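Local coordinates for (2Z,6E)-hedycaryol synthase (Kitasatospora setae, PDB 4MC3), which catalyses the magnesium-dependent 1,11-cyclization of (2E,6E)-farnesyl diphosphate, with uptake of water, to (2Z,6E)-hedycaryol and diphosphate, at residues W185-L196 against R287-N298; L166-R174 against Q235-R243. One frame throughout, in Å; residues are numbered along the deposited sequence.

The two contacts lie on opposite sides of the chain's centre, their own centres about 31 Å apart and their nearest atoms about 12 Å apart. Helices 168-178 and 181-188 follow each other in the chain, and each brings one segment: 166-174 of contact 2, then 185-196 of contact 1. The partners come later in the same order, 235-243 on helix 238-246 and 287-298 on helix 286-309, so the two contacts interleave along the sequence of this all-helical class I terpene cyclase fold. Bound nerolidol is about 8 Å from the Trp185 side chain and about 11 Å from that of Tyr171, so both contacts lie behind the pocket-lining residues and probably help to set the helices around them.

Contact 1: W185-L196 against R287-N298; sequences WDLDELRLPIFL and RAREAAVDYAAN
Tyr295, on the C-terminal helix 286-309 of the alpha-helical terpene cyclase fold, lays its ring under Leu196, from the chain that leaves helix 181-188. Leu196 CD1 sits 3.7 Å from the Tyr295 ring centroid, almost exactly on the normal, a CH-pi contact over the face. With CG anti to the backbone N (chi1 177°), Tyr295 reaches in as far as Trp185 CB, and its OH gives a hydrogen bond to a water that in turn donates to Asp186 OD1 and Glu189 OE2. These carboxylates have further partners in His145 and Arg201. Beside the ring the packing is tight and apolar: Leu192 CD1 and Ile194 CG1 both approach Ala291 CB, Leu196 CD2 comes within 3.6 Å of Ala292 CA, and Ile194 CD1 rests 3.6 Å from Ala288 CA.

Nearer the surface, Arg191 joins two aspartates. It holds Asp188 side-on, NE to OD1 and NH2 to OD2. At its end, Arg191 NH1 (2.8 Å) and NH2 (3.1 Å) share Asp294 OD2, met from above the carboxylate plane. Arg62 pairs with that same oxygen. Replacing Arg191 with alanine would probably leave Asp188 without its salt-bridge mate and Asp294 with Arg62 alone among these partners, although Asp188 OD2 and Asp294 OD2 are just 5.8 Å apart.

The solvent side is looser. Pro193 CG is 4.3 Å from Glu290 OE2, and the exposed Arg287 bends at chi3 (-137°) to bring one guanidinium face over Ile194 CG2.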
loop_
_atom_site.group_PDB
_atom_site.type_symbol
_atom_site.label_atom_id
_atom_site.label_comp_id
_atom_site.label_asym_id
_atom_site.label_seq_id
_atom_site.Cartn_x
_atom_site.Cartn_y
_atom_site.Cartn_z
ATOM N N TRP A 185 1.770 -4.135 3.529
ATOM C CA TRP A 185 2.957 -4.861 4.013
ATOM C C TRP A 185 2.787 -5.257 5.482
ATOM O O TRP A 185 3.214 -6.357 5.840
ATOM C CB TRP A 185 4.242 -4.113 3.828
ATOM C CG TRP A 185 4.637 -4.036 2.327
ATOM C CD1 TRP A 185 4.411 -4.961 1.368
ATOM C CD2 TRP A 185 5.292 -2.925 1.667
ATOM N NE1 TRP A 185 4.924 -4.526 0.154
ATOM C CE2 TRP A 185 5.429 -3.257 0.312
ATOM C CE3 TRP A 185 5.730 -1.683 2.102
ATOM C CZ2 TRP A 185 6.038 -2.377 -0.630
ATOM C CZ3 TRP A 185 6.371 -0.818 1.183
ATOM C CH2 TRP A 185 6.493 -1.178 -0.156
ATOM N N ASP A 186 2.137 -4.427 6.310
ATOM C CA ASP A 186 1.809 -4.891 7.644
ATOM C C ASP A 186 1.093 -6.255 7.615
ATOM O O ASP A 186 1.325 -7.135 8.455
ATOM C CB ASP A 186 0.928 -3.883 8.395
ATOM C CG ASP A 186 1.638 -2.580 8.746
ATOM O OD1 ASP A 186 2.862 -2.543 8.900
ATOM O OD2 ASP A 186 0.881 -1.567 8.846
ATOM N N LEU A 187 0.148 -6.446 6.691
ATOM C CA LEU A 187 -0.570 -7.691 6.584
ATOM C C LEU A 187 0.303 -8.868 6.188
ATOM O O LEU A 187 -0.056 -10.033 6.497
ATOM C CB LEU A 187 -1.785 -7.547 5.649
ATOM C CG LEU A 187 -2.964 -6.661 6.107
ATOM C CD1 LEU A 187 -3.914 -6.270 5.019
ATOM C CD2 LEU A 187 -3.732 -7.370 7.262
ATOM N N ASP A 188 1.435 -8.619 5.533
ATOM C CA ASP A 188 2.361 -9.687 5.195
ATOM C C ASP A 188 2.910 -10.380 6.459
ATOM O O ASP A 188 3.299 -11.551 6.408
ATOM C CB ASP A 188 3.516 -9.174 4.358
ATOM C CG ASP A 188 4.349 -10.298 3.700
ATOM O OD1 ASP A 188 3.739 -11.245 3.173
ATOM O OD2 ASP A 188 5.614 -10.221 3.769
ATOM N N GLU A 189 2.889 -9.701 7.611
ATOM C CA GLU A 189 3.410 -10.308 8.827
ATOM C C GLU A 189 2.554 -11.527 9.238
ATOM O O GLU A 189 3.055 -12.404 9.929
ATOM C CB GLU A 189 3.500 -9.318 9.952
ATOM C CG GLU A 189 4.444 -8.184 9.705
ATOM C CD GLU A 189 4.755 -7.367 10.959
ATOM O OE1 GLU A 189 5.018 -7.984 12.032
ATOM O OE2 GLU A 189 4.740 -6.107 10.880
ATOM N N LEU A 190 1.296 -11.587 8.816
ATOM C CA LEU A 190 0.421 -12.676 9.178
ATOM C C LEU A 190 0.938 -14.016 8.622
ATOM O O LEU A 190 0.621 -15.070 9.192
ATOM C CB LEU A 190 -0.981 -12.417 8.709
ATOM C CG LEU A 190 -1.859 -11.564 9.627
ATOM C CD1 LEU A 190 -1.377 -10.198 9.927
ATOM C CD2 LEU A 190 -3.252 -11.393 9.088
ATOM N N ARG A 191 1.723 -13.991 7.539
ATOM C CA ARG A 191 2.213 -15.242 6.949
ATOM C C ARG A 191 3.609 -15.637 7.395
ATOM O O ARG A 191 4.085 -16.741 7.065
ATOM C CB ARG A 191 2.127 -15.231 5.430
ATOM C CG ARG A 191 2.970 -14.236 4.689
ATOM C CD ARG A 191 4.337 -14.729 4.290
ATOM N NE ARG A 191 5.135 -13.628 3.792
ATOM C CZ ARG A 191 6.411 -13.698 3.467
ATOM N NH1 ARG A 191 7.056 -14.870 3.552
ATOM N NH2 ARG A 191 7.062 -12.614 3.117
ATOM N N LEU A 192 4.275 -14.780 8.150
ATOM C CA LEU A 192 5.615 -15.048 8.642
ATOM C C LEU A 192 5.482 -16.063 9.836
ATOM O O LEU A 192 4.429 -16.198 10.408
ATOM C CB LEU A 192 6.261 -13.753 9.124
ATOM C CG LEU A 192 6.449 -12.642 8.070
ATOM C CD1 LEU A 192 7.006 -11.397 8.726
ATOM C CD2 LEU A 192 7.331 -13.099 6.931
ATOM N N PRO A 193 6.579 -16.749 10.149
ATOM C CA PRO A 193 6.640 -17.648 11.311
ATOM C C PRO A 193 6.398 -16.914 12.616
ATOM O O PRO A 193 5.841 -17.491 13.527
ATOM C CB PRO A 193 8.072 -18.200 11.249
ATOM C CG PRO A 193 8.426 -18.110 9.798
ATOM C CD PRO A 193 7.803 -16.802 9.344
ATOM N N ILE A 194 6.722 -15.627 12.662
ATOM C CA ILE A 194 6.373 -14.830 13.804
ATOM C C ILE A 194 6.237 -13.400 13.320
ATOM O O ILE A 194 6.786 -13.027 12.257
ATOM C CB ILE A 194 7.426 -14.896 14.912
ATOM C CG1 ILE A 194 8.767 -14.396 14.369
ATOM C CG2 ILE A 194 7.397 -16.308 15.545
ATOM C CD1 ILE A 194 9.807 -14.383 15.448
ATOM N N PHE A 195 5.515 -12.603 14.094
ATOM C CA PHE A 195 5.464 -11.171 13.828
ATOM C C PHE A 195 6.839 -10.531 14.027
ATOM O O PHE A 195 7.643 -10.972 14.883
ATOM C CB PHE A 195 4.372 -10.487 14.690
ATOM C CG PHE A 195 2.995 -10.791 14.269
ATOM C CD1 PHE A 195 2.280 -9.882 13.543
ATOM C CD2 PHE A 195 2.405 -12.038 14.539
ATOM C CE1 PHE A 195 1.024 -10.178 13.076
ATOM C CE2 PHE A 195 1.142 -12.311 14.102
ATOM C CZ PHE A 195 0.455 -11.407 13.351
ATOM N N LEU A 196 7.116 -9.442 13.315
ATOM C CA LEU A 196 8.335 -8.684 13.524
ATOM C C LEU A 196 8.377 -8.132 14.955
ATOM O O LEU A 196 7.396 -7.623 15.459
ATOM C CB LEU A 196 8.463 -7.527 12.548
ATOM C CG LEU A 196 8.425 -7.786 11.025
ATOM C CD1 LEU A 196 8.459 -6.495 10.261
ATOM C CD2 LEU A 196 9.564 -8.713 10.629
ATOM N N ARG A 287 14.683 -17.098 14.493
ATOM C CA ARG A 287 13.346 -17.051 13.888
ATOM C C ARG A 287 12.972 -15.618 13.502
ATOM O O ARG A 287 12.344 -15.383 12.450
ATOM C CB ARG A 287 12.363 -17.596 14.906
ATOM C CG ARG A 287 10.949 -17.678 14.429
ATOM C CD ARG A 287 10.170 -18.194 15.629
ATOM N NE ARG A 287 9.242 -19.167 15.215
ATOM C CZ ARG A 287 8.186 -19.465 15.947
ATOM N NH1 ARG A 287 8.009 -18.874 17.157
ATOM N NH2 ARG A 287 7.307 -20.325 15.446
ATOM N N ALA A 288 13.301 -14.652 14.366
ATOM C CA ALA A 288 12.979 -13.253 14.111
ATOM C C ALA A 288 13.806 -12.687 12.997
ATOM O O ALA A 288 13.309 -11.911 12.159
ATOM C CB ALA A 288 13.104 -12.402 15.371
ATOM N N ARG A 289 15.100 -13.053 12.955
ATOM C CA ARG A 289 15.962 -12.613 11.838
ATOM C C ARG A 289 15.435 -13.113 10.494
ATOM O O ARG A 289 15.338 -12.335 9.533
ATOM C CB ARG A 289 17.408 -13.083 12.020
ATOM C CG ARG A 289 18.026 -12.533 13.269
ATOM C CD ARG A 289 19.333 -13.289 13.514
ATOM N NE ARG A 289 20.094 -12.744 14.629
ATOM C CZ ARG A 289 21.157 -11.941 14.501
ATOM N NH1 ARG A 289 21.610 -11.573 13.296
ATOM N NH2 ARG A 289 21.777 -11.510 15.583
ATOM N N GLU A 290 15.042 -14.379 10.449
ATOM C CA GLU A 290 14.500 -14.981 9.243
ATOM C C GLU A 290 13.219 -14.279 8.800
ATOM O O GLU A 290 13.037 -13.982 7.603
ATOM C CB GLU A 290 14.244 -16.487 9.488
ATOM C CG GLU A 290 13.646 -17.270 8.320
ATOM C CD GLU A 290 13.226 -18.683 8.720
ATOM O OE1 GLU A 290 13.868 -19.281 9.625
ATOM O OE2 GLU A 290 12.252 -19.199 8.125
ATOM N N ALA A 291 12.324 -14.001 9.756
ATOM C CA ALA A 291 11.061 -13.318 9.467
ATOM C C ALA A 291 11.314 -11.924 8.902
ATOM O O ALA A 291 10.684 -11.505 7.924
ATOM C CB ALA A 291 10.203 -13.247 10.709
ATOM N N ALA A 292 12.267 -11.203 9.491
ATOM C CA ALA A 292 12.596 -9.881 9.009
ATOM C C ALA A 292 13.178 -9.912 7.586
ATOM O O ALA A 292 12.826 -9.059 6.736
ATOM C CB ALA A 292 13.547 -9.200 9.958
ATOM N N VAL A 293 14.063 -10.871 7.316
ATOM C CA VAL A 293 14.629 -10.959 5.958
ATOM C C VAL A 293 13.567 -11.301 4.892
ATOM O O VAL A 293 13.589 -10.748 3.767
ATOM C CB VAL A 293 15.777 -11.988 5.940
ATOM C CG1 VAL A 293 16.242 -12.282 4.511
ATOM C CG2 VAL A 293 16.903 -11.452 6.784
ATOM N N ASP A 294 12.645 -12.185 5.238
ATOM C CA ASP A 294 11.575 -12.602 4.336
ATOM C C ASP A 294 10.636 -11.389 4.094
ATOM O O ASP A 294 10.178 -11.170 2.958
ATOM C CB ASP A 294 10.820 -13.798 4.933
ATOM C CG ASP A 294 10.119 -14.688 3.907
ATOM O OD1 ASP A 294 9.986 -15.908 4.180
ATOM O OD2 ASP A 294 9.650 -14.234 2.858
ATOM N N TYR A 295 10.286 -10.673 5.159
ATOM C CA TYR A 295 9.452 -9.467 5.000
ATOM C C TYR A 295 10.102 -8.480 4.046
ATOM O O TYR A 295 9.457 -7.966 3.143
ATOM C CB TYR A 295 9.259 -8.829 6.356
ATOM C CG TYR A 295 8.502 -7.545 6.454
ATOM C CD1 TYR A 295 7.150 -7.551 6.688
ATOM C CD2 TYR A 295 9.131 -6.331 6.378
ATOM C CE1 TYR A 295 6.460 -6.366 6.891
ATOM C CE2 TYR A 295 8.453 -5.131 6.505
ATOM C CZ TYR A 295 7.101 -5.166 6.761
ATOM O OH TYR A 295 6.482 -3.963 6.990
ATOM N N ALA A 296 11.390 -8.206 4.211
ATOM C CA ALA A 296 12.088 -7.260 3.339
ATOM C C ALA A 296 12.216 -7.756 1.889
ATOM O O ALA A 296 12.097 -6.981 0.924
ATOM C CB ALA A 296 13.472 -6.984 3.892
ATOM N N ALA A 297 12.396 -9.055 1.693
ATOM C CA ALA A 297 12.346 -9.615 0.336
ATOM C C ALA A 297 11.011 -9.459 -0.326
ATOM O O ALA A 297 10.917 -9.287 -1.560
ATOM C CB ALA A 297 12.763 -11.100 0.320
ATOM N N ASN A 298 9.941 -9.493 0.467
ATOM C CA ASN A 298 8.598 -9.288 -0.081
ATOM C C ASN A 298 8.383 -7.825 -0.501
ATOM O O ASN A 298 7.741 -7.535 -1.518
ATOM C CB ASN A 298 7.519 -9.700 0.954
ATOM C CG ASN A 298 6.166 -9.713 0.356
ATOM O OD1 ASN A 298 5.302 -8.828 0.643
ATOM N ND2 ASN A 298 5.964 -10.644 -0.507
HETATM O O HOH W 1 4.974 -4.103 9.142
HETATM O O HOH W 2 4.899 -1.734 6.278
#

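Contact 2: L166-R174 against Q235-R243; sequences LRLDDYLDR and QHNAVTIIR
Leu166, just ahead of helix 168-178, drops CD1 over one face of the His236 ring, a CH-pi contact 3.9 Å from the centroid and displaced toward the rim. Its CB meets Ile241 CG1, and a water donates hydrogen bonds to both Leu166 O and Ile241 O. Two residues on, Leu168 has CG anti to the backbone N (chi1 -176°), which carries its branches across to the second helix: CD1 touches Ala238 CB at 4.0 Å and CD2 touches Ile242 CG1.

Helices 168-174 and 238-243 run antiparallel here, their axes 10.5 Å apart at 170°. Helix 238-246 starts with Asn237 as N-cap, its OD1 accepting from Val239 N in the carbonyl plane; the Asn237 side chain is about 4 Å from that of Ser225 of the NXXXSXXXE motif, which probably binds magnesium.

Tyr171 comes next, its ring packed against the turn 236-238 that leads into that helix. Ile241 CD1 covers one face, 3.5 Å from Tyr171 CG, while Tyr171 CE2 reaches Ala238 CB at 3.9 Å. The hydroxyl is hydrogen-bonded to Asp222, which lies within the same motif and whose OD2 also accepts from Ala238 N. Last is Arg174, extended from CG to NE. NE pairs with Glu156, and Arg174 NH1 comes to the edge of the His236 ring, in its plane and nearest CD2, with guanidinium and ring planes 77° apart.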
loop_
_atom_site.group_PDB
_atom_site.type_symbol
_atom_site.label_atom_id
_atom_site.label_comp_id
_atom_site.label_asym_id
_atom_site.label_seq_id
_atom_site.Cartn_x
_atom_site.Cartn_y
_atom_site.Cartn_z
ATOM N N LEU A 166 1.513 22.595 -5.800
ATOM C CA LEU A 166 1.787 21.596 -4.802
ATOM C C LEU A 166 3.298 21.451 -4.645
ATOM O O LEU A 166 4.065 21.636 -5.624
ATOM C CB LEU A 166 1.190 20.265 -5.230
ATOM C CG LEU A 166 -0.342 20.198 -5.349
ATOM C CD1 LEU A 166 -0.801 18.896 -6.018
ATOM C CD2 LEU A 166 -0.943 20.307 -3.954
ATOM N N ARG A 167 3.731 21.190 -3.425
ATOM C CA ARG A 167 5.131 20.949 -3.145
ATOM C C ARG A 167 5.379 19.472 -3.360
ATOM O O ARG A 167 4.678 18.620 -2.795
ATOM C CB ARG A 167 5.505 21.327 -1.713
ATOM C CG ARG A 167 5.443 22.813 -1.368
ATOM C CD ARG A 167 5.865 23.023 0.102
ATOM N NE ARG A 167 7.197 22.473 0.427
ATOM C CZ ARG A 167 8.341 23.169 0.398
ATOM N NH1 ARG A 167 8.342 24.455 0.061
ATOM N NH2 ARG A 167 9.506 22.581 0.703
ATOM N N LEU A 168 6.451 19.137 -4.072
ATOM C CA LEU A 168 6.773 17.715 -4.303
ATOM C C LEU A 168 7.136 16.989 -3.042
ATOM O O LEU A 168 6.737 15.826 -2.864
ATOM C CB LEU A 168 7.914 17.592 -5.314
ATOM C CG LEU A 168 8.291 16.173 -5.734
ATOM C CD1 LEU A 168 7.135 15.536 -6.521
ATOM C CD2 LEU A 168 9.593 16.158 -6.567
ATOM N N ASP A 169 7.899 17.610 -2.163
ATOM C CA ASP A 169 8.346 16.926 -0.959
ATOM C C ASP A 169 7.146 16.564 -0.059
ATOM O O ASP A 169 7.049 15.415 0.402
ATOM C CB ASP A 169 9.447 17.666 -0.175
ATOM C CG ASP A 169 9.112 19.102 0.187
ATOM O OD1 ASP A 169 8.026 19.637 -0.091
ATOM O OD2 ASP A 169 10.003 19.738 0.778
ATOM N N ASP A 170 6.231 17.486 0.110
ATOM C CA ASP A 170 5.054 17.201 0.925
ATOM C C ASP A 170 4.187 16.154 0.232
ATOM O O ASP A 170 3.561 15.281 0.901
ATOM C CB ASP A 170 4.224 18.460 1.139
ATOM C CG ASP A 170 4.910 19.472 2.056
ATOM O OD1 ASP A 170 5.886 19.144 2.752
ATOM O OD2 ASP A 170 4.500 20.637 2.032
ATOM N N TYR A 171 4.071 16.237 -1.094
ATOM C CA TYR A 171 3.353 15.206 -1.870
ATOM C C TYR A 171 3.931 13.835 -1.584
ATOM O O TYR A 171 3.182 12.871 -1.295
ATOM C CB TYR A 171 3.331 15.512 -3.368
ATOM C CG TYR A 171 2.820 14.345 -4.228
ATOM C CD1 TYR A 171 1.491 14.012 -4.262
ATOM C CD2 TYR A 171 3.694 13.558 -4.948
ATOM C CE1 TYR A 171 1.042 12.967 -5.026
ATOM C CE2 TYR A 171 3.261 12.509 -5.720
ATOM C CZ TYR A 171 1.915 12.221 -5.771
ATOM O OH TYR A 171 1.444 11.160 -6.508
ATOM N N LEU A 172 5.259 13.678 -1.652
ATOM C CA LEU A 172 5.814 12.333 -1.445
ATOM C C LEU A 172 5.565 11.822 -0.015
ATOM O O LEU A 172 5.365 10.634 0.222
ATOM C CB LEU A 172 7.320 12.259 -1.773
ATOM C CG LEU A 172 7.739 12.617 -3.192
ATOM C CD1 LEU A 172 9.269 12.530 -3.358
ATOM C CD2 LEU A 172 7.061 11.692 -4.166
ATOM N N ASP A 173 5.567 12.727 0.940
ATOM C CA ASP A 173 5.353 12.366 2.336
ATOM C C ASP A 173 3.966 11.753 2.488
ATOM O O ASP A 173 3.817 10.802 3.283
ATOM C CB ASP A 173 5.442 13.585 3.229
ATOM C CG ASP A 173 6.870 14.035 3.510
ATOM O OD1 ASP A 173 7.829 13.278 3.253
ATOM O OD2 ASP A 173 7.022 15.119 4.135
ATOM N N ARG A 174 2.973 12.268 1.796
ATOM C CA ARG A 174 1.600 11.712 1.823
ATOM C C ARG A 174 1.392 10.544 0.852
ATOM O O ARG A 174 0.661 9.551 1.176
ATOM C CB ARG A 174 0.535 12.763 1.688
ATOM C CG ARG A 174 0.345 13.317 0.346
ATOM C CD ARG A 174 -0.881 14.258 0.385
ATOM N NE ARG A 174 -0.922 14.945 -0.873
ATOM C CZ ARG A 174 -0.230 16.067 -1.136
ATOM N NH1 ARG A 174 -0.303 16.604 -2.333
ATOM N NH2 ARG A 174 0.525 16.647 -0.204
ATOM N N GLN A 235 -4.597 16.551 -9.749
ATOM C CA GLN A 235 -3.378 17.332 -9.711
ATOM C C GLN A 235 -2.263 16.565 -8.981
ATOM O O GLN A 235 -1.071 16.917 -9.091
ATOM C CB GLN A 235 -3.698 18.655 -8.981
ATOM C CG GLN A 235 -2.955 19.892 -9.465
ATOM C CD GLN A 235 -3.160 20.201 -10.946
ATOM O OE1 GLN A 235 -4.149 19.790 -11.556
ATOM N NE2 GLN A 235 -2.221 20.940 -11.526
ATOM N N HIS A 236 -2.654 15.519 -8.236
ATOM C CA HIS A 236 -1.809 14.922 -7.197
ATOM C C HIS A 236 -1.045 13.782 -7.813
ATOM O O HIS A 236 -1.365 12.594 -7.614
ATOM C CB HIS A 236 -2.604 14.503 -5.948
ATOM C CG HIS A 236 -3.180 15.659 -5.207
ATOM N ND1 HIS A 236 -4.363 16.260 -5.575
ATOM C CD2 HIS A 236 -2.709 16.364 -4.154
ATOM C CE1 HIS A 236 -4.606 17.275 -4.762
ATOM N NE2 HIS A 236 -3.621 17.354 -3.886
ATOM N N ASN A 237 0.021 14.167 -8.511
ATOM C CA ASN A 237 0.797 13.272 -9.374
ATOM C C ASN A 237 2.135 13.948 -9.509
ATOM O O ASN A 237 2.217 15.126 -9.842
ATOM C CB ASN A 237 0.096 13.103 -10.707
ATOM C CG ASN A 237 0.785 12.133 -11.641
ATOM O OD1 ASN A 237 1.918 12.331 -12.044
ATOM N ND2 ASN A 237 0.055 11.070 -12.024
ATOM N N ALA A 238 3.192 13.196 -9.288
ATOM C CA ALA A 238 4.530 13.775 -9.285
ATOM C C ALA A 238 4.874 14.368 -10.655
ATOM O O ALA A 238 5.598 15.349 -10.743
ATOM C CB ALA A 238 5.561 12.726 -8.896
ATOM N N VAL A 239 4.417 13.737 -11.726
ATOM C CA VAL A 239 4.698 14.238 -13.064
ATOM C C VAL A 239 4.138 15.643 -13.224
ATOM O O VAL A 239 4.831 16.593 -13.617
ATOM C CB VAL A 239 4.149 13.321 -14.143
ATOM C CG1 VAL A 239 4.417 13.948 -15.516
ATOM C CG2 VAL A 239 4.774 11.950 -14.071
ATOM N N THR A 240 2.877 15.763 -12.900
ATOM C CA THR A 240 2.165 17.042 -12.980
ATOM C C THR A 240 2.789 18.098 -12.085
ATOM O O THR A 240 2.890 19.243 -12.468
ATOM C CB THR A 240 0.677 16.821 -12.616
ATOM O OG1 THR A 240 0.183 15.807 -13.490
ATOM C CG2 THR A 240 -0.134 18.081 -12.764
ATOM N N ILE A 241 3.140 17.715 -10.861
ATOM C CA ILE A 241 3.703 18.634 -9.896
ATOM C C ILE A 241 5.003 19.246 -10.428
ATOM O O ILE A 241 5.225 20.461 -10.301
ATOM C CB ILE A 241 3.893 17.954 -8.539
ATOM C CG1 ILE A 241 2.512 17.735 -7.877
ATOM C CG2 ILE A 241 4.798 18.762 -7.642
ATOM C CD1 ILE A 241 2.513 16.747 -6.714
ATOM N N ILE A 242 5.863 18.414 -10.983
ATOM C CA ILE A 242 7.143 18.881 -11.568
ATOM C C ILE A 242 6.875 19.757 -12.799
ATOM O O ILE A 242 7.416 20.869 -12.904
ATOM C CB ILE A 242 8.090 17.710 -11.890
ATOM C CG1 ILE A 242 8.523 17.026 -10.565
ATOM C CG2 ILE A 242 9.297 18.168 -12.722
ATOM C CD1 ILE A 242 9.232 15.704 -10.761
ATOM N N ARG A 243 6.041 19.264 -13.721
ATOM C CA ARG A 243 5.701 20.009 -14.925
ATOM C C ARG A 243 5.160 21.405 -14.604
ATOM O O ARG A 243 5.596 22.391 -15.212
ATOM C CB ARG A 243 4.671 19.221 -15.761
ATOM C CG ARG A 243 4.438 19.750 -17.176
ATOM C CD ARG A 243 3.354 18.948 -17.869
ATOM N NE ARG A 243 2.091 18.921 -17.123
ATOM C CZ ARG A 243 1.210 19.922 -17.063
ATOM N NH1 ARG A 243 1.434 21.067 -17.705
ATOM N NH2 ARG A 243 0.094 19.775 -16.351
HETATM O O HOH W 3 3.681 22.161 -8.737
#